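Rhodopsin (Todarodes pacificus, PDB 2Z73) detects dim light for vision, the isomerization of its 11-cis retinal triggering a conformational change that signals through G-proteins to phospholipase C. Local coordinates at residues I56-K61 and S327-W332; T178-L183 and S275-V280; L282-Q285 and W291-P294; K321-I326 and W332-C337. One frame throughout, in Å; residues are numbered along the deposited sequence.

Interaction 1: residues I56-K61 and S327-W332; sequences IYLFTK and SQTFPW. With PLM (palmitic acid), chain E.
Tyr57 holds CG trans to the backbone N (chi1 178°), while Phe330 turns its CG away from the carbonyl carbon (chi1 -60°), and these two settings bring the edge of the Phe330 ring up to Tyr57 CD1. Tyr57 CD1 lies 3.8 Å from Phe330 CE2, in the plane of the phenylalanine ring; the ring planes meet at 57°, an oblique pairing of two aromatic residues on the surface of the receptor. Beside it the more deeply buried Leu58 slides past Thr329 in the opposite direction, its CD1 3.4 Å from Thr329 OG1 and 4.1 Å from Phe330 CE2. One methyl thus touches both a hydroxyl and an aromatic edge. No hydrogen bond joins the segments. CD2 of Leu58 looks on toward Phe322 and Ile326. Thr60 OG1 folds back onto Ile56 O at 2.6 Å, a carbonyl that also receives Thr60 N, and a palmitic acid chain passes Ile56, its C6 3.8 Å from Ile56 CG2. The contact joins the cytoplasmic end of transmembrane helix 1 to the turn after helix 320-329 and to the C-terminal part of that helix, the short amphipathic helix 8 that follows transmembrane helix 7 in rhodopsin-like receptors.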
# COMPACT_ATOMS: atom_id res chain seq x y z
N ILE A 56 -2.47 11.37 7.07
CA ILE A 56 -2.56 11.10 8.50
C ILE A 56 -3.01 12.35 9.27
O ILE A 56 -3.87 12.26 10.15
CB ILE A 56 -1.22 10.65 9.09
CG1 ILE A 56 -0.79 9.31 8.46
CG2 ILE A 56 -1.34 10.53 10.61
CD1 ILE A 56 0.53 8.79 9.01
N TYR A 57 -2.42 13.50 8.95
CA TYR A 57 -2.76 14.75 9.62
C TYR A 57 -4.22 15.08 9.38
O TYR A 57 -5.00 15.18 10.32
CB TYR A 57 -1.87 15.89 9.11
CG TYR A 57 -2.18 17.26 9.70
CD1 TYR A 57 -2.76 18.26 8.92
CD2 TYR A 57 -1.90 17.55 11.04
CE1 TYR A 57 -3.05 19.50 9.45
CE2 TYR A 57 -2.20 18.79 11.58
CZ TYR A 57 -2.77 19.76 10.78
OH TYR A 57 -3.06 21.00 11.30
N LEU A 58 -4.59 15.24 8.11
CA LEU A 58 -5.97 15.56 7.74
C LEU A 58 -7.02 14.55 8.22
O LEU A 58 -8.06 14.94 8.76
CB LEU A 58 -6.08 15.73 6.22
CG LEU A 58 -6.15 17.16 5.68
CD1 LEU A 58 -5.33 18.11 6.54
CD2 LEU A 58 -5.67 17.19 4.23
N PHE A 59 -6.76 13.25 8.05
CA PHE A 59 -7.74 12.26 8.48
C PHE A 59 -7.94 12.17 9.99
O PHE A 59 -9.07 11.96 10.44
CB PHE A 59 -7.41 10.87 7.90
CG PHE A 59 -8.06 10.61 6.56
CD1 PHE A 59 -7.53 11.14 5.39
CD2 PHE A 59 -9.21 9.83 6.48
CE1 PHE A 59 -8.14 10.90 4.15
CE2 PHE A 59 -9.83 9.59 5.25
CZ PHE A 59 -9.30 10.12 4.08
N THR A 60 -6.89 12.34 10.78
CA THR A 60 -7.06 12.28 12.23
C THR A 60 -7.64 13.57 12.80
O THR A 60 -8.19 13.57 13.90
CB THR A 60 -5.73 12.02 12.98
OG1 THR A 60 -4.72 12.89 12.48
CG2 THR A 60 -5.30 10.58 12.84
N LYS A 61 -7.56 14.67 12.05
CA LYS A 61 -8.04 15.94 12.56
C LYS A 61 -9.30 16.54 11.94
O LYS A 61 -9.83 17.53 12.46
CB LYS A 61 -6.91 16.96 12.51
CG LYS A 61 -5.74 16.57 13.41
CD LYS A 61 -6.21 16.39 14.85
CE LYS A 61 -5.13 15.79 15.73
NZ LYS A 61 -5.59 15.58 17.13
N SER A 327 -8.23 21.64 0.33
CA SER A 327 -8.55 23.00 -0.12
C SER A 327 -8.66 23.97 1.05
O SER A 327 -8.37 25.16 0.92
CB SER A 327 -9.86 23.00 -0.91
OG SER A 327 -10.96 22.73 -0.07
N GLN A 328 -9.07 23.43 2.20
CA GLN A 328 -9.24 24.21 3.43
C GLN A 328 -7.99 24.32 4.29
O GLN A 328 -7.95 25.13 5.21
CB GLN A 328 -10.36 23.60 4.28
CG GLN A 328 -11.77 23.83 3.74
CD GLN A 328 -12.76 22.80 4.26
OE1 GLN A 328 -13.94 23.10 4.44
NE2 GLN A 328 -12.30 21.57 4.48
N THR A 329 -6.96 23.52 4.03
CA THR A 329 -5.76 23.59 4.86
C THR A 329 -4.43 23.75 4.09
O THR A 329 -3.57 24.53 4.49
CB THR A 329 -5.68 22.36 5.80
OG1 THR A 329 -5.22 21.22 5.07
CG2 THR A 329 -7.05 22.05 6.35
N PHE A 330 -4.27 23.02 3.00
CA PHE A 330 -3.05 23.10 2.19
C PHE A 330 -3.46 23.28 0.72
O PHE A 330 -2.92 22.63 -0.18
CB PHE A 330 -2.21 21.83 2.36
CG PHE A 330 -1.77 21.58 3.77
CD1 PHE A 330 -0.83 22.41 4.37
CD2 PHE A 330 -2.32 20.55 4.51
CE1 PHE A 330 -0.44 22.22 5.70
CE2 PHE A 330 -1.95 20.34 5.84
CZ PHE A 330 -1.00 21.18 6.43
N PRO A 331 -4.40 24.20 0.46
CA PRO A 331 -4.91 24.49 -0.87
C PRO A 331 -3.92 24.52 -2.04
O PRO A 331 -4.30 24.23 -3.16
CB PRO A 331 -5.62 25.83 -0.69
CG PRO A 331 -4.89 26.46 0.44
CD PRO A 331 -4.75 25.30 1.38
N TRP A 332 -2.66 24.86 -1.79
CA TRP A 332 -1.72 24.91 -2.91
C TRP A 332 -1.60 23.56 -3.58
O TRP A 332 -1.37 23.47 -4.78
CB TRP A 332 -0.33 25.40 -2.48
CG TRP A 332 0.40 24.47 -1.57
CD1 TRP A 332 0.42 24.51 -0.20
CD2 TRP A 332 1.20 23.35 -1.95
NE1 TRP A 332 1.19 23.48 0.29
CE2 TRP A 332 1.68 22.75 -0.77
CE3 TRP A 332 1.56 22.79 -3.19
CZ2 TRP A 332 2.51 21.62 -0.78
CZ3 TRP A 332 2.38 21.66 -3.20
CH2 TRP A 332 2.85 21.09 -2.00
C1 PLM E . -2.41 13.80 17.49
O2 PLM E . -2.02 14.93 17.78
C2 PLM E . -2.40 13.36 16.03
C3 PLM E . -1.49 12.15 15.75
C4 PLM E . -0.45 12.49 14.70
C5 PLM E . 0.26 11.26 14.21
C6 PLM E . 1.29 11.65 13.17
C7 PLM E . 2.35 10.58 13.05
C8 PLM E . 3.42 10.94 12.01
C9 PLM E . 4.22 9.71 11.56
CA PLM E . 5.48 9.52 12.37
CB PLM E . 5.88 8.06 12.38
CC PLM E . 7.32 7.88 12.82
CD PLM E . 7.71 6.41 12.82
CE PLM E . 9.04 6.21 12.15
CF PLM E . 10.09 5.64 13.09
CG PLM E . 11.43 5.45 12.39

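Interaction 2: residues T178-L183 and S275-V280; sequences TLEGVL and SPYAVV
Glu180 and Tyr277 face each other from opposite directions and meet at their polar ends. The tyrosine hydroxyl donates to Glu180 OE1, with OH and OE1 modelled only 2.4 Å apart, a value shorter than usual whose exact size is doubtful. The approach is in the plane of the phenol ring, where OE1 also comes within 3.3 Å of Tyr277 CE2; the carboxylate meets the ring at its edge, its plane turned 82° from that of the ring. Glu180 OE2 lies further off, 2.9 Å from Tyr277 OH, and is taken up by Asn185 ND2. Tyr190 OH is a second partner of OE1 and Ser187 OG of the phenol oxygen, a small buried polar network that fixes both groups.

Everything else across the contact is loose, for only Glu180 and Tyr277 touch between the two segments. Their CA atoms stand 11.9 Å apart, and two long side chains bridge the distance: Tyr277 with CG trans to its own N (chi1 -179°), Glu180 extended beyond CG. Both residues are buried, and Val301 of helix 294-306 packs against each, so the loosely filled part of the contact does not appear to face solvent.

Glu180 begins a type II' turn closed by Leu183 N on Glu180 O, just after strand 177-179, while Tyr277 follows the proline kink of transmembrane helix 6, close to the retinal. A glutamate in this second extracellular loop, probably acting as counterion to the protonated Schiff base as in related invertebrate pigments, is typical of the opsin chromophore pocket.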
# COMPACT_ATOMS: atom_id res chain seq x y z
N THR A 178 19.68 -9.09 3.22
CA THR A 178 21.01 -8.69 2.83
C THR A 178 20.95 -7.75 1.64
O THR A 178 19.87 -7.33 1.24
CB THR A 178 21.84 -9.96 2.48
OG1 THR A 178 23.12 -9.57 1.95
CG2 THR A 178 21.11 -10.82 1.47
N LEU A 179 22.11 -7.40 1.09
CA LEU A 179 22.17 -6.50 -0.06
C LEU A 179 21.70 -7.18 -1.36
O LEU A 179 21.72 -8.40 -1.48
CB LEU A 179 23.60 -6.00 -0.23
CG LEU A 179 24.24 -5.40 1.03
CD1 LEU A 179 25.76 -5.57 0.94
CD2 LEU A 179 23.85 -3.93 1.20
N GLU A 180 21.26 -6.38 -2.32
CA GLU A 180 20.82 -6.89 -3.60
C GLU A 180 21.27 -5.91 -4.69
O GLU A 180 21.83 -4.86 -4.39
CB GLU A 180 19.29 -7.04 -3.64
CG GLU A 180 18.50 -5.75 -3.80
CD GLU A 180 17.01 -5.99 -3.85
OE1 GLU A 180 16.61 -7.03 -4.41
OE2 GLU A 180 16.23 -5.15 -3.33
N GLY A 181 21.04 -6.29 -5.95
CA GLY A 181 21.40 -5.44 -7.06
C GLY A 181 22.73 -4.71 -6.96
O GLY A 181 23.78 -5.34 -6.86
N VAL A 182 22.69 -3.38 -7.00
CA VAL A 182 23.91 -2.59 -6.93
C VAL A 182 24.47 -2.50 -5.52
O VAL A 182 25.44 -1.79 -5.26
CB VAL A 182 23.70 -1.19 -7.48
CG1 VAL A 182 23.38 -1.26 -8.96
CG2 VAL A 182 22.57 -0.51 -6.73
N LEU A 183 23.84 -3.22 -4.59
CA LEU A 183 24.30 -3.27 -3.21
C LEU A 183 24.21 -1.98 -2.41
O LEU A 183 25.10 -1.67 -1.63
CB LEU A 183 25.75 -3.75 -3.22
CG LEU A 183 25.96 -4.95 -4.14
CD1 LEU A 183 27.42 -5.38 -4.12
CD2 LEU A 183 25.06 -6.10 -3.68
N SER A 275 4.35 -6.70 -8.18
CA SER A 275 4.41 -7.93 -8.98
C SER A 275 5.66 -8.09 -9.84
O SER A 275 6.19 -9.19 -9.94
CB SER A 275 3.16 -8.06 -9.82
OG SER A 275 2.02 -8.15 -8.98
N PRO A 276 6.14 -7.01 -10.46
CA PRO A 276 7.35 -7.19 -11.27
C PRO A 276 8.52 -7.74 -10.44
O PRO A 276 9.03 -8.82 -10.71
CB PRO A 276 7.62 -5.78 -11.80
CG PRO A 276 6.25 -5.20 -11.90
CD PRO A 276 5.59 -5.65 -10.63
N TYR A 277 8.91 -6.98 -9.41
CA TYR A 277 10.00 -7.34 -8.51
C TYR A 277 9.77 -8.74 -7.97
O TYR A 277 10.69 -9.56 -7.91
CB TYR A 277 10.11 -6.34 -7.36
CG TYR A 277 11.23 -6.60 -6.37
CD1 TYR A 277 10.97 -7.12 -5.10
CD2 TYR A 277 12.56 -6.36 -6.72
CE1 TYR A 277 12.00 -7.39 -4.20
CE2 TYR A 277 13.61 -6.62 -5.83
CZ TYR A 277 13.32 -7.14 -4.58
OH TYR A 277 14.37 -7.38 -3.71
N ALA A 278 8.54 -9.01 -7.56
CA ALA A 278 8.20 -10.32 -7.02
C ALA A 278 8.63 -11.39 -8.02
O ALA A 278 9.29 -12.36 -7.65
CB ALA A 278 6.71 -10.41 -6.76
N VAL A 279 8.27 -11.18 -9.28
CA VAL A 279 8.59 -12.12 -10.33
C VAL A 279 10.09 -12.32 -10.46
O VAL A 279 10.58 -13.45 -10.42
CB VAL A 279 7.98 -11.66 -11.69
CG1 VAL A 279 8.58 -12.43 -12.85
CG2 VAL A 279 6.47 -11.89 -11.68
N VAL A 280 10.84 -11.22 -10.59
CA VAL A 280 12.28 -11.32 -10.71
C VAL A 280 12.87 -12.09 -9.54
O VAL A 280 13.88 -12.77 -9.68
CB VAL A 280 12.95 -9.95 -10.73
CG1 VAL A 280 14.48 -10.12 -10.80
CG2 VAL A 280 12.43 -9.15 -11.91

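Interaction 3: residues L282-Q285 and W291-P294; sequences LLAQ and WVTP
Leu283 and Trp291 carry the outer half of this contact. Starting from Leu283 CB, which is itself still 4.4 Å from Trp291 CE3, the side chain comes progressively closer to the indole. CG, set trans to the carbonyl carbon (chi1 -85°), lies 3.8 Å from Trp291 CE3 and in the plane of the ring system. CD2 at the tip comes nearest, 3.4 Å from the same CE3 and 3.9 Å from CZ3, whereas CD1 branches off away from the tryptophan. The leucine therefore presses on the rim of the six-membered ring rather than over a face, and the two side chains cross at about a right angle. Were the leucine shortened to an alanine, the CE3-CZ3 edge of the indole would probably lose its neighbour and the tryptophan be freer to turn.

The inner half is buried and smaller: Val292 CG2 packs against Ala284 CB at 3.3 Å, where the backbones are also nearest, their CA atoms 6.1 Å apart. Val292 is the centre of an inverse gamma turn, which projects its side chain at the helix, and its carbonyl oxygen is bound by His22 NE2. Next in the chain, Thr293 is the N-cap residue, its OG1 receiving Ala296 N at the start of helix 294-306. The two segments flank and form part of the third extracellular loop, which links transmembrane helices 6 and 7 of the seven-helix receptor bundle.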
# COMPACT_ATOMS: atom_id res chain seq x y z
N LEU A 282 11.34 -14.54 -7.82
CA LEU A 282 11.02 -15.94 -8.06
C LEU A 282 11.93 -16.60 -9.07
O LEU A 282 12.29 -17.76 -8.92
CB LEU A 282 9.56 -16.07 -8.50
CG LEU A 282 8.60 -15.95 -7.32
CD1 LEU A 282 7.16 -16.01 -7.80
CD2 LEU A 282 8.88 -17.05 -6.31
N LEU A 283 12.30 -15.86 -10.11
CA LEU A 283 13.20 -16.40 -11.13
C LEU A 283 14.53 -16.73 -10.47
O LEU A 283 15.13 -17.77 -10.72
CB LEU A 283 13.44 -15.38 -12.25
CG LEU A 283 12.43 -15.30 -13.40
CD1 LEU A 283 11.00 -15.22 -12.88
CD2 LEU A 283 12.77 -14.09 -14.25
N ALA A 284 14.99 -15.83 -9.60
CA ALA A 284 16.25 -16.02 -8.91
C ALA A 284 16.22 -17.21 -7.97
O ALA A 284 17.24 -17.83 -7.70
CB ALA A 284 16.61 -14.75 -8.15
N GLN A 285 15.03 -17.53 -7.46
CA GLN A 285 14.91 -18.64 -6.52
C GLN A 285 14.47 -19.94 -7.17
O GLN A 285 14.66 -21.03 -6.60
CB GLN A 285 13.91 -18.26 -5.42
CG GLN A 285 13.57 -19.37 -4.44
CD GLN A 285 14.72 -19.74 -3.53
OE1 GLN A 285 14.61 -20.64 -2.70
NE2 GLN A 285 15.84 -19.05 -3.69
N TRP A 291 19.43 -14.49 -15.26
CA TRP A 291 18.55 -13.42 -15.71
C TRP A 291 18.60 -12.27 -14.71
O TRP A 291 18.57 -11.10 -15.09
CB TRP A 291 17.11 -13.93 -15.83
CG TRP A 291 16.87 -14.84 -16.99
CD1 TRP A 291 17.71 -15.06 -18.04
CD2 TRP A 291 15.70 -15.63 -17.24
NE1 TRP A 291 17.13 -15.93 -18.94
CE2 TRP A 291 15.90 -16.29 -18.47
CE3 TRP A 291 14.50 -15.83 -16.54
CZ2 TRP A 291 14.94 -17.15 -19.03
CZ3 TRP A 291 13.55 -16.68 -17.10
CH2 TRP A 291 13.77 -17.33 -18.33
N VAL A 292 18.68 -12.63 -13.44
CA VAL A 292 18.71 -11.65 -12.37
C VAL A 292 19.98 -10.82 -12.36
O VAL A 292 20.84 -11.01 -11.52
CB VAL A 292 18.54 -12.32 -10.99
CG1 VAL A 292 18.32 -11.26 -9.93
CG2 VAL A 292 17.38 -13.29 -11.03
N THR A 293 20.08 -9.89 -13.31
CA THR A 293 21.23 -9.00 -13.40
C THR A 293 21.01 -7.78 -12.50
O THR A 293 19.89 -7.53 -12.02
CB THR A 293 21.40 -8.47 -14.82
OG1 THR A 293 20.18 -7.83 -15.24
CG2 THR A 293 21.74 -9.59 -15.78
N PRO A 294 22.08 -7.00 -12.27
CA PRO A 294 22.02 -5.80 -11.43
C PRO A 294 20.79 -4.93 -11.71
O PRO A 294 20.11 -4.52 -10.78
CB PRO A 294 23.33 -5.10 -11.75
CG PRO A 294 24.25 -6.24 -11.94
CD PRO A 294 23.44 -7.19 -12.79

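Interaction 4: residues K321-I326 and W332-C337; sequences KFREAI and WVLTCC. With PLM (palmitic acid), chain F; BOG (octyl beta-D-glucopyranoside), chain C.
Ile326 and Leu334 mark the closest approach of the two backbones, their CA atoms 7.1 Å apart: residues 321-326 are helical, while 332-337 return alongside as an irregular, turn-rich segment. Thr335 N and OG1 both bond to Trp332 O, tightening that return. Apolar packing starts with Ile326 CG2, 3.6 Å from Leu334 CG and 3.9 Å from Val333 CB, the side chains crossing at about a right angle. Leu334 CD1 lies over one face of the Arg323 guanidinium. This is helix 8 of a rhodopsin-like receptor with the palmitoylated cysteine that follows it: Cys337 SG is bonded to C1 of palmitic acid at 1.8 Å, a lipid anchor in the membrane. Arg323, bent at chi3 (55°), grips Cys337 O end-on, with NH1 at 2.8 Å and NH2 at 2.7 Å from that one oxygen; NH2 stands 46° above the carbonyl plane. NE forms a salt bridge with Glu343, and NH1 also reaches Ser316 O. A leucine in its place has no guanidinium, and Cys337 O and the Glu343 carboxylate would probably be left without these partners. At the far end of the helix, Lys321 NZ bonds weakly to O3 of an octyl glucoside, 3.1 Å away.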
# COMPACT_ATOMS: atom_id res chain seq x y z
N LYS A 321 -14.31 14.29 0.16
CA LYS A 321 -14.11 14.84 1.50
C LYS A 321 -12.65 15.20 1.73
O LYS A 321 -12.35 16.27 2.25
CB LYS A 321 -14.57 13.86 2.58
CG LYS A 321 -16.07 13.90 2.85
CD LYS A 321 -16.47 12.90 3.92
CE LYS A 321 -17.97 12.95 4.18
NZ LYS A 321 -18.40 11.97 5.21
N PHE A 322 -11.75 14.32 1.32
CA PHE A 322 -10.32 14.56 1.49
C PHE A 322 -9.88 15.77 0.69
O PHE A 322 -9.11 16.60 1.17
CB PHE A 322 -9.53 13.34 1.05
CG PHE A 322 -8.04 13.49 1.20
CD1 PHE A 322 -7.48 13.74 2.44
CD2 PHE A 322 -7.21 13.38 0.10
CE1 PHE A 322 -6.10 13.86 2.59
CE2 PHE A 322 -5.83 13.51 0.23
CZ PHE A 322 -5.28 13.75 1.48
N ARG A 323 -10.37 15.87 -0.54
CA ARG A 323 -10.02 17.00 -1.38
C ARG A 323 -10.56 18.29 -0.78
O ARG A 323 -9.98 19.36 -0.93
CB ARG A 323 -10.60 16.81 -2.79
CG ARG A 323 -9.78 15.89 -3.68
CD ARG A 323 -10.53 15.53 -4.94
NE ARG A 323 -10.99 16.69 -5.70
CZ ARG A 323 -10.21 17.48 -6.44
NH1 ARG A 323 -8.91 17.24 -6.54
NH2 ARG A 323 -10.74 18.50 -7.09
N GLU A 324 -11.68 18.17 -0.08
CA GLU A 324 -12.31 19.32 0.56
C GLU A 324 -11.29 19.83 1.58
O GLU A 324 -10.79 20.95 1.49
CB GLU A 324 -13.59 18.87 1.25
CG GLU A 324 -14.68 19.92 1.40
CD GLU A 324 -15.77 19.47 2.36
OE1 GLU A 324 -16.84 20.11 2.39
OE2 GLU A 324 -15.54 18.48 3.09
N ALA A 325 -10.98 18.97 2.55
CA ALA A 325 -10.04 19.29 3.60
C ALA A 325 -8.75 19.93 3.08
O ALA A 325 -8.26 20.91 3.64
CB ALA A 325 -9.71 18.01 4.40
N ILE A 326 -8.19 19.37 2.02
CA ILE A 326 -6.95 19.94 1.48
C ILE A 326 -7.18 21.39 1.10
O ILE A 326 -6.42 22.27 1.49
CB ILE A 326 -6.44 19.14 0.25
CG1 ILE A 326 -6.07 17.72 0.67
CG2 ILE A 326 -5.19 19.81 -0.34
CD1 ILE A 326 -5.42 16.91 -0.43
N TRP A 332 -2.66 24.86 -1.79
CA TRP A 332 -1.72 24.91 -2.91
C TRP A 332 -1.60 23.56 -3.58
O TRP A 332 -1.37 23.47 -4.78
CB TRP A 332 -0.33 25.40 -2.48
CG TRP A 332 0.40 24.47 -1.57
CD1 TRP A 332 0.42 24.51 -0.20
CD2 TRP A 332 1.20 23.35 -1.95
NE1 TRP A 332 1.19 23.48 0.29
CE2 TRP A 332 1.68 22.75 -0.77
CE3 TRP A 332 1.56 22.79 -3.19
CZ2 TRP A 332 2.51 21.62 -0.78
CZ3 TRP A 332 2.38 21.66 -3.20
CH2 TRP A 332 2.85 21.09 -2.00
N VAL A 333 -1.76 22.50 -2.79
CA VAL A 333 -1.65 21.14 -3.30
C VAL A 333 -2.68 20.82 -4.38
O VAL A 333 -2.39 20.08 -5.32
CB VAL A 333 -1.78 20.10 -2.17
CG1 VAL A 333 -1.53 18.71 -2.72
CG2 VAL A 333 -0.81 20.41 -1.05
N LEU A 334 -3.88 21.38 -4.25
CA LEU A 334 -4.95 21.13 -5.22
C LEU A 334 -4.97 22.09 -6.41
O LEU A 334 -6.01 22.23 -7.06
CB LEU A 334 -6.31 21.16 -4.54
CG LEU A 334 -6.69 19.98 -3.64
CD1 LEU A 334 -8.17 20.07 -3.26
CD2 LEU A 334 -6.41 18.67 -4.37
N THR A 335 -3.85 22.75 -6.69
CA THR A 335 -3.80 23.68 -7.80
C THR A 335 -4.31 23.03 -9.08
O THR A 335 -5.39 23.35 -9.56
CB THR A 335 -2.37 24.17 -8.06
OG1 THR A 335 -1.46 23.07 -7.94
CG2 THR A 335 -1.99 25.26 -7.07
N CYS A 336 -3.52 22.11 -9.62
CA CYS A 336 -3.88 21.43 -10.85
C CYS A 336 -5.11 20.54 -10.68
O CYS A 336 -5.60 19.97 -11.65
CB CYS A 336 -2.70 20.58 -11.32
SG CYS A 336 -1.11 21.43 -11.19
N CYS A 337 -5.59 20.42 -9.45
CA CYS A 337 -6.74 19.57 -9.15
C CYS A 337 -7.79 20.35 -8.36
O CYS A 337 -8.36 19.83 -7.40
CB CYS A 337 -6.25 18.37 -8.34
SG CYS A 337 -4.48 18.10 -8.56
C1 PLM F . -3.63 16.76 -7.72
O2 PLM F . -4.22 16.11 -6.86
C2 PLM F . -2.13 16.54 -7.93
C3 PLM F . -1.28 16.76 -6.67
C4 PLM F . 0.18 16.92 -7.04
C5 PLM F . 1.00 15.76 -6.56
C6 PLM F . 2.44 15.95 -6.95
C7 PLM F . 2.85 14.91 -7.97
C8 PLM F . 4.31 15.07 -8.40
C9 PLM F . 4.91 13.73 -8.81
CA PLM F . 5.60 13.81 -10.15
CB PLM F . 5.73 12.43 -10.75
CC PLM F . 6.83 12.39 -11.79
CD PLM F . 6.95 11.00 -12.38
CE PLM F . 6.78 11.05 -13.88
CF PLM F . 5.52 10.32 -14.33
CG PLM F . 5.35 10.38 -15.85
C1 BOG C . -17.89 6.83 5.02
O1 BOG C . -17.24 5.84 4.36
C2 BOG C . -18.31 7.71 3.87
O2 BOG C . -17.17 8.24 3.10
C3 BOG C . -19.03 8.77 4.58
O3 BOG C . -19.44 9.57 3.53
C4 BOG C . -20.23 8.15 5.40
O4 BOG C . -20.93 9.15 6.07
C5 BOG C . -19.77 7.29 6.50
O5 BOG C . -19.06 6.27 5.80
C6 BOG C . -20.97 6.65 7.32
O6 BOG C . -20.41 5.79 8.45
C1' BOG C . -16.15 5.64 5.23
C2' BOG C . -15.64 4.38 4.74
C3' BOG C . -14.23 4.72 4.43
C4' BOG C . -14.02 3.93 3.26
C5' BOG C . -12.54 3.94 3.09
C6' BOG C . -12.43 3.78 1.68
C7' BOG C . -10.97 3.86 1.49
C8' BOG C . -10.89 4.35 0.15

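Overall arrangement
The four contacts form two pairs at opposite ends of the receptor. Interactions 1 and 4, with centres about 8 Å apart, touch on the cytoplasmic side, share Trp332 and both use helix 320-329; along the chain their segments alternate. Leu58 packs on Phe322 and Ile326, and Phe59 on Phe322. Interactions 2 and 3, also about 8 Å apart between centres, lie in series on helix 246-286 at the extracellular side, where Val292 CG2 meets Val280 O. The pairs are separated by about 36 to 43 Å between centres, so the extracellular loops by the retinal and the lipid-anchored cytoplasmic tail are held by separate sets of contacts, with the seven-helix bundle between them.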